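Local atomic coordinates of dihydrodipicolinate reductase N-terminus domain-containing protein (Mycobacterium smegmatis, PDB entry 6IAQ), a protein that binds NADP and acts as an amine dehydrogenase, a type of enzyme used for the asymmetric reductive amination of ketones. Residues 128-142 with 313-327. Residues are numbered along the deposited sequence; the frame is centred on the assembly and turned at random.
Sequences AKSTGATLTGTGYQD and RIPDVIAAPPGIVTV. With NAP (NADP nicotinamide-adenine-dinucleotide phosphate), chain F.
This is a parallel strand pairing at the edge of the nucleotide-binding sheet, where strand 323-324 lies alongside strand 134-137. Gly323 N donates to Ala133 O, and Leu135 N donates back to Gly323 O at 2.9 Å. Val325 N then reaches Leu135 O, which continues the ladder. Two threonines add side-chain bonds to it. Thr134 OG1 donates to Pro321 O at 2.7 Å, from well above the carbonyl plane. Thr136 OG1 meets Val325 O at 2.7 Å in that carbonyl's plane, on a lone pair. With chi1 of Thr134 at -56°, its methyl CG2 is placed between Val317 CG1 and Val325 CG2, each 3.8 Å away. Val317 CG2 packs against Thr136, so helix 314-319 sits against this face of the strand. The six-stranded parallel sheet belongs to a Rossmann-type domain. Strand 323-324 returns from the C-terminal part of the chain to become its outermost strand, and strand 102-105 flanks 134-137 on the other side. Beyond the strands, Arg313 grips Asp142 side-on. Arg313 NE goes to Asp142 OD2 at 2.8 Å and Arg313 NH2 to Asp142 OD1 at 3.0 Å, both on syn lone pairs, with the two flat groups only 17° apart. Thr138 OG1 takes the anti lone pair of Asp142 OD2, so this oxygen accepts two bonds. Bonds to Asp142 through NE and NH2 and to Asp316 OD2 through NH1 fix the rotation of the guanidinium. Asp316 pairs in turn with Arg336. One water joins Gly137 O to Val327 N. Between Thr138 and Asp142 the chain turns at the nicotinamide end of NADP: Tyr140 N donates to the carboxamide O7N at 2.9 Å, and N7N donates to Gln141 OE1.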
ATOM      1  N   ALA A 128       4.281  25.695  14.860  1.00 37.35           N
ATOM      2  CA  ALA A 128       3.383  24.580  15.231  1.00 35.88           C
ATOM      3  C   ALA A 128       3.973  23.836  16.446  1.00 31.45           C
ATOM      4  O   ALA A 128       3.198  23.346  17.317  1.00 32.76           O
ATOM      5  CB  ALA A 128       3.191  23.658  14.045  1.00 36.35           C
ATOM      6  N   LYS A 129       5.296  23.677  16.461  1.00 30.94           N
ATOM      7  CA  LYS A 129       6.023  22.990  17.570  1.00 32.61           C
ATOM      8  C   LYS A 129       5.884  23.811  18.870  1.00 36.53           C
ATOM      9  O   LYS A 129       5.706  23.221  19.943  1.00 34.34           O
ATOM     10  CB  LYS A 129       7.485  22.770  17.183  1.00 34.22           C
ATOM     11  CG  LYS A 129       7.727  21.503  16.380  1.00 34.07           C
ATOM     12  CD  LYS A 129       9.122  21.381  15.808  1.00 39.50           C
ATOM     13  CE  LYS A 129       9.405  20.000  15.253  1.00 38.62           C
ATOM     14  NZ  LYS A 129      10.642  20.061  14.447  1.00 42.69           N
ATOM     15  N   SER A 130       5.946  25.132  18.764  1.00 34.16           N
ATOM     16  CA  SER A 130       5.891  26.035  19.938  1.00 37.05           C
ATOM     17  C   SER A 130       4.490  25.982  20.581  1.00 35.70           C
ATOM     18  O   SER A 130       4.407  26.227  21.808  1.00 34.77           O
ATOM     19  CB  SER A 130       6.317  27.420  19.560  1.00 36.17           C
ATOM     20  OG  SER A 130       5.284  28.073  18.830  1.00 42.08           O
ATOM     21  N   THR A 131       3.424  25.622  19.837  1.00 31.79           N
ATOM     22  CA  THR A 131       2.019  25.622  20.325  1.00 31.05           C
ATOM     23  C   THR A 131       1.448  24.206  20.450  1.00 34.50           C
ATOM     24  O   THR A 131       0.223  24.067  20.775  1.00 33.79           O
ATOM     25  CB  THR A 131       1.107  26.463  19.421  1.00 33.88           C
ATOM     26  OG1 THR A 131       1.153  25.881  18.112  1.00 35.08           O
ATOM     27  CG2 THR A 131       1.506  27.926  19.367  1.00 36.55           C
ATOM     28  N   GLY A 132       2.242  23.175  20.164  1.00 37.47           N
ATOM     29  CA  GLY A 132       1.834  21.766  20.321  1.00 37.88           C
ATOM     30  C   GLY A 132       0.974  21.251  19.166  1.00 35.99           C
ATOM     31  O   GLY A 132       0.420  20.153  19.307  1.00 33.36           O
ATOM     32  N   ALA A 133       0.878  21.984  18.054  1.00 34.43           N
ATOM     33  CA  ALA A 133      -0.025  21.657  16.926  1.00 32.98           C
ATOM     34  C   ALA A 133       0.722  20.841  15.857  1.00 30.90           C
ATOM     35  O   ALA A 133       1.935  21.115  15.587  1.00 28.23           O
ATOM     36  CB  ALA A 133      -0.605  22.922  16.325  1.00 33.82           C
ATOM     37  N   THR A 134      -0.005  19.920  15.220  1.00 28.08           N
ATOM     38  CA  THR A 134       0.464  19.181  14.008  1.00 32.05           C
ATOM     39  C   THR A 134      -0.163  19.799  12.745  1.00 29.03           C
ATOM     40  O   THR A 134      -1.392  20.034  12.762  1.00 28.71           O
ATOM     41  CB  THR A 134       0.149  17.686  14.115  1.00 35.91           C
ATOM     42  OG1 THR A 134       0.741  17.179  15.325  1.00 35.29           O
ATOM     43  CG2 THR A 134       0.630  16.929  12.887  1.00 35.99           C
ATOM     44  N   LEU A 135       0.646  20.053  11.717  1.00 24.48           N
ATOM     45  CA  LEU A 135       0.176  20.449  10.359  1.00 29.04           C
ATOM     46  C   LEU A 135       0.534  19.328   9.369  1.00 27.33           C
ATOM     47  O   LEU A 135       1.714  18.898   9.335  1.00 30.09           O
ATOM     48  CB  LEU A 135       0.832  21.753   9.907  1.00 27.40           C
ATOM     49  CG  LEU A 135       0.835  22.916  10.900  1.00 30.07           C
ATOM     50  CD1 LEU A 135       1.581  24.088  10.296  1.00 28.93           C
ATOM     51  CD2 LEU A 135      -0.562  23.344  11.317  1.00 35.42           C
ATOM     52  N   THR A 136      -0.444  18.860   8.593  1.00 29.67           N
ATOM     53  CA  THR A 136      -0.256  17.727   7.634  1.00 28.44           C
ATOM     54  C   THR A 136      -0.997  18.018   6.324  1.00 26.37           C
ATOM     55  O   THR A 136      -2.216  18.228   6.378  1.00 27.66           O
ATOM     56  CB  THR A 136      -0.744  16.410   8.245  1.00 30.71           C
ATOM     57  OG1 THR A 136       0.062  16.115   9.396  1.00 30.94           O
ATOM     58  CG2 THR A 136      -0.689  15.265   7.249  1.00 35.01           C
ATOM     59  N   GLY A 137      -0.273  18.041   5.217  1.00 23.53           N
ATOM     60  CA  GLY A 137      -0.842  17.989   3.858  1.00 29.47           C
ATOM     61  C   GLY A 137      -1.209  16.575   3.466  1.00 30.45           C
ATOM     62  O   GLY A 137      -0.326  15.688   3.531  1.00 29.63           O
ATOM     63  N   THR A 138      -2.463  16.365   3.064  1.00 30.00           N
ATOM     64  CA  THR A 138      -2.962  15.054   2.594  1.00 29.14           C
ATOM     65  C   THR A 138      -3.925  15.301   1.428  1.00 29.29           C
ATOM     66  O   THR A 138      -3.837  16.370   0.796  1.00 29.21           O
ATOM     67  CB  THR A 138      -3.534  14.263   3.765  1.00 28.76           C
ATOM     68  OG1 THR A 138      -4.046  13.007   3.319  1.00 31.59           O
ATOM     69  CG2 THR A 138      -4.630  15.012   4.484  1.00 31.15           C
ATOM     70  N   GLY A 139      -4.787  14.325   1.161  1.00 27.71           N
ATOM     71  CA  GLY A 139      -5.671  14.300  -0.015  1.00 27.11           C
ATOM     72  C   GLY A 139      -5.422  13.059  -0.847  1.00 29.16           C
ATOM     73  O   GLY A 139      -4.927  12.005  -0.277  1.00 25.35           O
ATOM     74  N   TYR A 140      -5.744  13.157  -2.140  1.00 27.12           N
ATOM     75  CA  TYR A 140      -5.725  11.994  -3.071  1.00 26.26           C
ATOM     76  C   TYR A 140      -4.332  11.347  -3.058  1.00 23.19           C
ATOM     77  O   TYR A 140      -4.212  10.093  -2.989  1.00 21.53           O
ATOM     78  CB  TYR A 140      -6.113  12.430  -4.486  1.00 24.28           C
ATOM     79  CG  TYR A 140      -5.952  11.297  -5.475  1.00 23.18           C
ATOM     80  CD1 TYR A 140      -6.764  10.178  -5.398  1.00 25.78           C
ATOM     81  CD2 TYR A 140      -4.925  11.303  -6.399  1.00 23.72           C
ATOM     82  CE1 TYR A 140      -6.585   9.099  -6.235  1.00 22.79           C
ATOM     83  CE2 TYR A 140      -4.759  10.251  -7.284  1.00 23.37           C
ATOM     84  CZ  TYR A 140      -5.578   9.138  -7.183  1.00 24.22           C
ATOM     85  OH  TYR A 140      -5.403   8.094  -8.045  1.00 23.31           O
ATOM     86  N   GLN A 141      -3.296  12.169  -3.108  1.00 25.82           N
ATOM     87  CA  GLN A 141      -1.890  11.738  -3.358  1.00 25.41           C
ATOM     88  C   GLN A 141      -1.419  10.807  -2.237  1.00 24.51           C
ATOM     89  O   GLN A 141      -0.532   9.957  -2.514  1.00 27.52           O
ATOM     90  CB  GLN A 141      -0.903  12.901  -3.469  1.00 27.58           C
ATOM     91  CG  GLN A 141      -1.446  14.179  -4.115  1.00 29.19           C
ATOM     92  CD  GLN A 141      -1.881  15.129  -3.030  1.00 28.56           C
ATOM     93  OE1 GLN A 141      -2.796  14.809  -2.272  1.00 24.12           O
ATOM     94  NE2 GLN A 141      -1.121  16.217  -2.849  1.00 27.56           N
ATOM     95  N   ASP A 142      -1.936  10.977  -1.020  1.00 26.52           N
ATOM     96  CA  ASP A 142      -1.423  10.344   0.229  1.00 26.75           C
ATOM     97  C   ASP A 142      -1.193   8.830  -0.024  1.00 28.65           C
ATOM     98  O   ASP A 142      -0.068   8.355   0.142  1.00 28.04           O
ATOM     99  CB  ASP A 142      -2.408  10.629   1.356  1.00 26.40           C
ATOM    100  CG  ASP A 142      -2.073  10.119   2.740  1.00 28.91           C
ATOM    101  OD1 ASP A 142      -1.345   9.100   2.851  1.00 26.75           O
ATOM    102  OD2 ASP A 142      -2.596  10.741   3.714  1.00 28.39           O
ATOM    103  N   ARG A 313      -7.391  10.644   8.026  1.00 32.72           N
ATOM    104  CA  ARG A 313      -6.115  11.121   8.621  1.00 29.91           C
ATOM    105  C   ARG A 313      -6.332  11.897   9.939  1.00 32.09           C
ATOM    106  O   ARG A 313      -5.353  12.096  10.676  1.00 33.84           O
ATOM    107  CB  ARG A 313      -5.330  12.011   7.653  1.00 32.29           C
ATOM    108  CG  ARG A 313      -4.469  11.294   6.623  1.00 32.95           C
ATOM    109  CD  ARG A 313      -3.523  10.297   7.253  1.00 31.40           C
ATOM    110  NE  ARG A 313      -2.594   9.715   6.305  1.00 29.75           N
ATOM    111  CZ  ARG A 313      -1.791   8.680   6.583  1.00 31.96           C
ATOM    112  NH1 ARG A 313      -1.798   8.101   7.793  1.00 31.03           N
ATOM    113  NH2 ARG A 313      -0.978   8.233   5.648  1.00 30.56           N
ATOM    114  N   ILE A 314      -7.533  12.350  10.256  1.00 28.24           N
ATOM    115  CA  ILE A 314      -7.724  13.316  11.380  1.00 32.96           C
ATOM    116  C   ILE A 314      -7.223  12.696  12.689  1.00 35.01           C
ATOM    117  O   ILE A 314      -6.481  13.357  13.420  1.00 33.44           O
ATOM    118  CB  ILE A 314      -9.172  13.837  11.459  1.00 30.24           C
ATOM    119  CG1 ILE A 314      -9.441  14.862  10.347  1.00 29.93           C
ATOM    120  CG2 ILE A 314      -9.468  14.425  12.837  1.00 32.84           C
ATOM    121  CD1 ILE A 314     -10.899  15.128  10.126  1.00 31.27           C
ATOM    122  N   PRO A 315      -7.567  11.442  13.057  1.00 36.93           N
ATOM    123  CA  PRO A 315      -7.045  10.866  14.304  1.00 41.12           C
ATOM    124  C   PRO A 315      -5.512  10.775  14.316  1.00 37.86           C
ATOM    125  O   PRO A 315      -4.923  10.967  15.378  1.00 36.06           O
ATOM    126  CB  PRO A 315      -7.667   9.471  14.404  1.00 40.41           C
ATOM    127  CG  PRO A 315      -8.901   9.553  13.521  1.00 41.14           C
ATOM    128  CD  PRO A 315      -8.578  10.580  12.446  1.00 39.21           C
ATOM    129  N   ASP A 316      -4.906  10.484  13.157  1.00 35.98           N
ATOM    130  CA  ASP A 316      -3.440  10.358  13.011  1.00 32.42           C
ATOM    131  C   ASP A 316      -2.817  11.703  13.300  1.00 35.44           C
ATOM    132  O   ASP A 316      -1.819  11.725  14.010  1.00 39.47           O
ATOM    133  CB  ASP A 316      -3.027   9.847  11.630  1.00 37.64           C
ATOM    134  CG  ASP A 316      -3.552   8.462  11.289  1.00 42.49           C
ATOM    135  OD1 ASP A 316      -3.943   7.732  12.251  1.00 38.08           O
ATOM    136  OD2 ASP A 316      -3.587   8.137  10.077  1.00 39.27           O
ATOM    137  N   VAL A 317      -3.404  12.789  12.769  1.00 35.07           N
ATOM    138  CA  VAL A 317      -2.785  14.140  12.827  1.00 35.61           C
ATOM    139  C   VAL A 317      -2.938  14.651  14.267  1.00 33.66           C
ATOM    140  O   VAL A 317      -1.969  15.195  14.796  1.00 30.61           O
ATOM    141  CB  VAL A 317      -3.388  15.072  11.753  1.00 37.82           C
ATOM    142  CG1 VAL A 317      -3.047  16.529  11.988  1.00 35.51           C
ATOM    143  CG2 VAL A 317      -2.926  14.651  10.355  1.00 37.71           C
ATOM    144  N   ILE A 318      -4.072  14.394  14.921  1.00 33.51           N
ATOM    145  CA  ILE A 318      -4.240  14.778  16.354  1.00 37.41           C
ATOM    146  C   ILE A 318      -3.195  14.047  17.199  1.00 42.61           C
ATOM    147  O   ILE A 318      -2.494  14.721  17.975  1.00 38.67           O
ATOM    148  CB  ILE A 318      -5.676  14.555  16.846  1.00 39.96           C
ATOM    149  CG1 ILE A 318      -6.640  15.517  16.131  1.00 35.75           C
ATOM    150  CG2 ILE A 318      -5.723  14.715  18.368  1.00 41.07           C
ATOM    151  CD1 ILE A 318      -8.087  15.143  16.271  1.00 41.69           C
ATOM    152  N   ALA A 319      -3.044  12.734  17.009  1.00 40.37           N
ATOM    153  CA  ALA A 319      -2.128  11.869  17.797  1.00 38.88           C
ATOM    154  C   ALA A 319      -0.649  12.104  17.443  1.00 36.09           C
ATOM    155  O   ALA A 319       0.202  11.667  18.222  1.00 39.20           O
ATOM    156  CB  ALA A 319      -2.510  10.424  17.581  1.00 35.85           C
ATOM    157  N   ALA A 320      -0.315  12.759  16.330  1.00 33.20           N
ATOM    158  CA  ALA A 320       1.082  12.849  15.814  1.00 31.94           C
ATOM    159  C   ALA A 320       1.879  13.867  16.617  1.00 35.94           C
ATOM    160  O   ALA A 320       1.301  14.731  17.253  1.00 35.08           O
ATOM    161  CB  ALA A 320       1.093  13.234  14.360  1.00 33.43           C
ATOM    162  N   PRO A 321       3.223  13.835  16.565  1.00 37.41           N
ATOM    163  CA  PRO A 321       4.046  14.884  17.167  1.00 39.48           C
ATOM    164  C   PRO A 321       3.767  16.268  16.594  1.00 39.84           C
ATOM    165  O   PRO A 321       3.312  16.392  15.454  1.00 40.93           O
ATOM    166  CB  PRO A 321       5.488  14.502  16.806  1.00 38.35           C
ATOM    167  CG  PRO A 321       5.411  13.000  16.585  1.00 39.89           C
ATOM    168  CD  PRO A 321       4.042  12.770  15.968  1.00 41.22           C
ATOM    169  N   PRO A 322       3.999  17.348  17.383  1.00 35.64           N
ATOM    170  CA  PRO A 322       3.811  18.706  16.880  1.00 34.91           C
ATOM    171  C   PRO A 322       4.814  18.990  15.758  1.00 34.35           C
ATOM    172  O   PRO A 322       5.856  18.341  15.716  1.00 32.26           O
ATOM    173  CB  PRO A 322       4.056  19.614  18.096  1.00 38.12           C
ATOM    174  CG  PRO A 322       3.854  18.682  19.300  1.00 38.60           C
ATOM    175  CD  PRO A 322       4.322  17.317  18.813  1.00 36.30           C
ATOM    176  N   GLY A 323       4.476  19.949  14.897  1.00 32.03           N
ATOM    177  CA  GLY A 323       5.267  20.304  13.711  1.00 32.68           C
ATOM    178  C   GLY A 323       4.539  19.942  12.421  1.00 31.93           C
ATOM    179  O   GLY A 323       3.370  19.512  12.481  1.00 31.94           O
ATOM    180  N   ILE A 324       5.182  20.190  11.288  1.00 28.44           N
ATOM    181  CA  ILE A 324       4.776  19.644   9.969  1.00 30.40           C
ATOM    182  C   ILE A 324       5.086  18.147  10.006  1.00 29.09           C
ATOM    183  O   ILE A 324       6.276  17.801  10.125  1.00 34.18           O
ATOM    184  CB  ILE A 324       5.496  20.341   8.794  1.00 28.78           C
ATOM    185  CG1 ILE A 324       5.071  21.805   8.662  1.00 30.61           C
ATOM    186  CG2 ILE A 324       5.251  19.588   7.484  1.00 35.32           C
ATOM    187  CD1 ILE A 324       5.818  22.512   7.541  1.00 28.31           C
ATOM    188  N   VAL A 325       4.057  17.309   9.950  1.00 29.35           N
ATOM    189  CA  VAL A 325       4.246  15.833   9.841  1.00 28.33           C
ATOM    190  C   VAL A 325       3.688  15.391   8.480  1.00 33.03           C
ATOM    191  O   VAL A 325       2.478  15.532   8.262  1.00 36.64           O
ATOM    192  CB  VAL A 325       3.597  15.094  11.025  1.00 33.18           C
ATOM    193  CG1 VAL A 325       3.835  13.589  10.889  1.00 34.05           C
ATOM    194  CG2 VAL A 325       4.135  15.578  12.378  1.00 34.71           C
ATOM    195  N   THR A 326       4.543  14.906   7.600  1.00 31.71           N
ATOM    196  CA  THR A 326       4.195  14.424   6.245  1.00 32.79           C
ATOM    197  C   THR A 326       3.671  12.983   6.312  1.00 34.90           C
ATOM    198  O   THR A 326       4.039  12.222   7.220  1.00 32.52           O
ATOM    199  CB  THR A 326       5.392  14.569   5.306  1.00 29.22           C
ATOM    200  OG1 THR A 326       6.496  13.868   5.888  1.00 30.96           O
ATOM    201  CG2 THR A 326       5.757  16.017   5.086  1.00 30.07           C
ATOM    202  N   VAL A 327       2.821  12.630   5.359  1.00 30.85           N
ATOM    203  CA  VAL A 327       1.997  11.388   5.399  1.00 30.46           C
ATOM    204  C   VAL A 327       2.865  10.127   5.266  1.00 28.94           C
ATOM    205  O   VAL A 327       2.428   9.080   5.723  1.00 32.59           O
ATOM    206  CB  VAL A 327       0.908  11.452   4.319  1.00 28.22           C
ATOM    207  CG1 VAL A 327      -0.140  12.497   4.711  1.00 29.59           C
ATOM    208  CG2 VAL A 327       1.495  11.680   2.926  1.00 26.83           C
TER
HETATM  209  PA  NAP F 402     -13.298  25.408  -4.299  1.00 26.75           P
HETATM  210  O1A NAP F 402     -14.587  24.758  -4.488  1.00 26.25           O
HETATM  211  O2A NAP F 402     -12.833  26.654  -5.110  1.00 25.71           O
HETATM  212  O5B NAP F 402     -13.200  25.758  -2.708  1.00 29.38           O
HETATM  213  C5B NAP F 402     -12.226  26.662  -2.168  1.00 29.66           C
HETATM  214  C4B NAP F 402     -12.822  27.309  -0.925  1.00 32.85           C
HETATM  215  O4B NAP F 402     -11.883  28.171  -0.287  1.00 33.64           O
HETATM  216  C3B NAP F 402     -14.090  28.169  -1.180  1.00 34.37           C
HETATM  217  O3B NAP F 402     -15.058  27.675  -0.223  1.00 34.47           O
HETATM  218  C2B NAP F 402     -13.722  29.605  -0.821  1.00 38.56           C
HETATM  219  O2B NAP F 402     -14.764  30.321  -0.122  1.00 41.17           O
HETATM  220  C1B NAP F 402     -12.657  29.318   0.193  1.00 33.78           C
HETATM  221  N9A NAP F 402     -11.677  30.367   0.463  1.00 37.01           N
HETATM  222  C8A NAP F 402     -10.820  30.978  -0.380  1.00 33.26           C
HETATM  223  N7A NAP F 402     -10.048  31.807   0.332  1.00 34.98           N
HETATM  224  C5A NAP F 402     -10.370  31.649   1.638  1.00 37.22           C
HETATM  225  C6A NAP F 402      -9.936  32.187   2.952  1.00 38.30           C
HETATM  226  N6A NAP F 402      -8.967  33.089   3.034  1.00 40.84           N
HETATM  227  N1A NAP F 402     -10.550  31.757   4.053  1.00 37.82           N
HETATM  228  C2A NAP F 402     -11.535  30.835   4.045  1.00 38.14           C
HETATM  229  N3A NAP F 402     -11.997  30.283   2.900  1.00 37.50           N
HETATM  230  C4A NAP F 402     -11.453  30.702   1.721  1.00 34.81           C
HETATM  231  O3  NAP F 402     -12.054  24.351  -4.499  1.00 27.67           O
HETATM  232  PN  NAP F 402     -12.051  22.769  -4.002  1.00 25.24           P
HETATM  233  O1N NAP F 402     -12.343  21.812  -5.116  1.00 27.32           O
HETATM  234  O2N NAP F 402     -12.823  22.612  -2.740  1.00 24.96           O
HETATM  235  O5D NAP F 402     -10.473  22.805  -3.743  1.00 24.22           O
HETATM  236  C5D NAP F 402      -9.811  23.516  -2.690  1.00 25.52           C
HETATM  237  C4D NAP F 402      -8.320  23.330  -2.662  1.00 26.50           C
HETATM  238  O4D NAP F 402      -8.053  21.922  -2.357  1.00 27.28           O
HETATM  239  C3D NAP F 402      -7.692  23.701  -3.976  1.00 25.18           C
HETATM  240  O3D NAP F 402      -6.481  24.419  -3.819  1.00 23.76           O
HETATM  241  C2D NAP F 402      -7.420  22.334  -4.618  1.00 25.39           C
HETATM  242  O2D NAP F 402      -6.348  22.446  -5.564  1.00 24.89           O
HETATM  243  C1D NAP F 402      -7.150  21.459  -3.359  1.00 26.95           C
HETATM  244  N1N NAP F 402      -7.404  20.030  -3.618  1.00 23.74           N
HETATM  245  C2N NAP F 402      -6.457  19.171  -3.292  1.00 24.60           C
HETATM  246  C3N NAP F 402      -6.633  17.824  -3.576  1.00 24.38           C
HETATM  247  C7N NAP F 402      -5.597  16.797  -3.174  1.00 26.19           C
HETATM  248  O7N NAP F 402      -5.770  15.660  -3.612  1.00 26.83           O
HETATM  249  N7N NAP F 402      -4.577  17.108  -2.355  1.00 24.85           N
HETATM  250  C4N NAP F 402      -7.815  17.407  -4.187  1.00 22.74           C
HETATM  251  C5N NAP F 402      -8.801  18.332  -4.518  1.00 23.77           C
HETATM  252  C6N NAP F 402      -8.551  19.645  -4.205  1.00 22.34           C
HETATM  253  P2B NAP F 402     -16.178  30.644  -0.791  1.00 38.72           P
HETATM  254  O1X NAP F 402     -16.924  29.353  -0.969  1.00 35.82           O
HETATM  255  O2X NAP F 402     -16.943  31.404   0.291  1.00 37.48           O
HETATM  256  O3X NAP F 402     -15.693  31.414  -2.023  1.00 43.32           O
HETATM  257  O   HOH W   1       2.106  15.137   4.066  1.00 25.42           O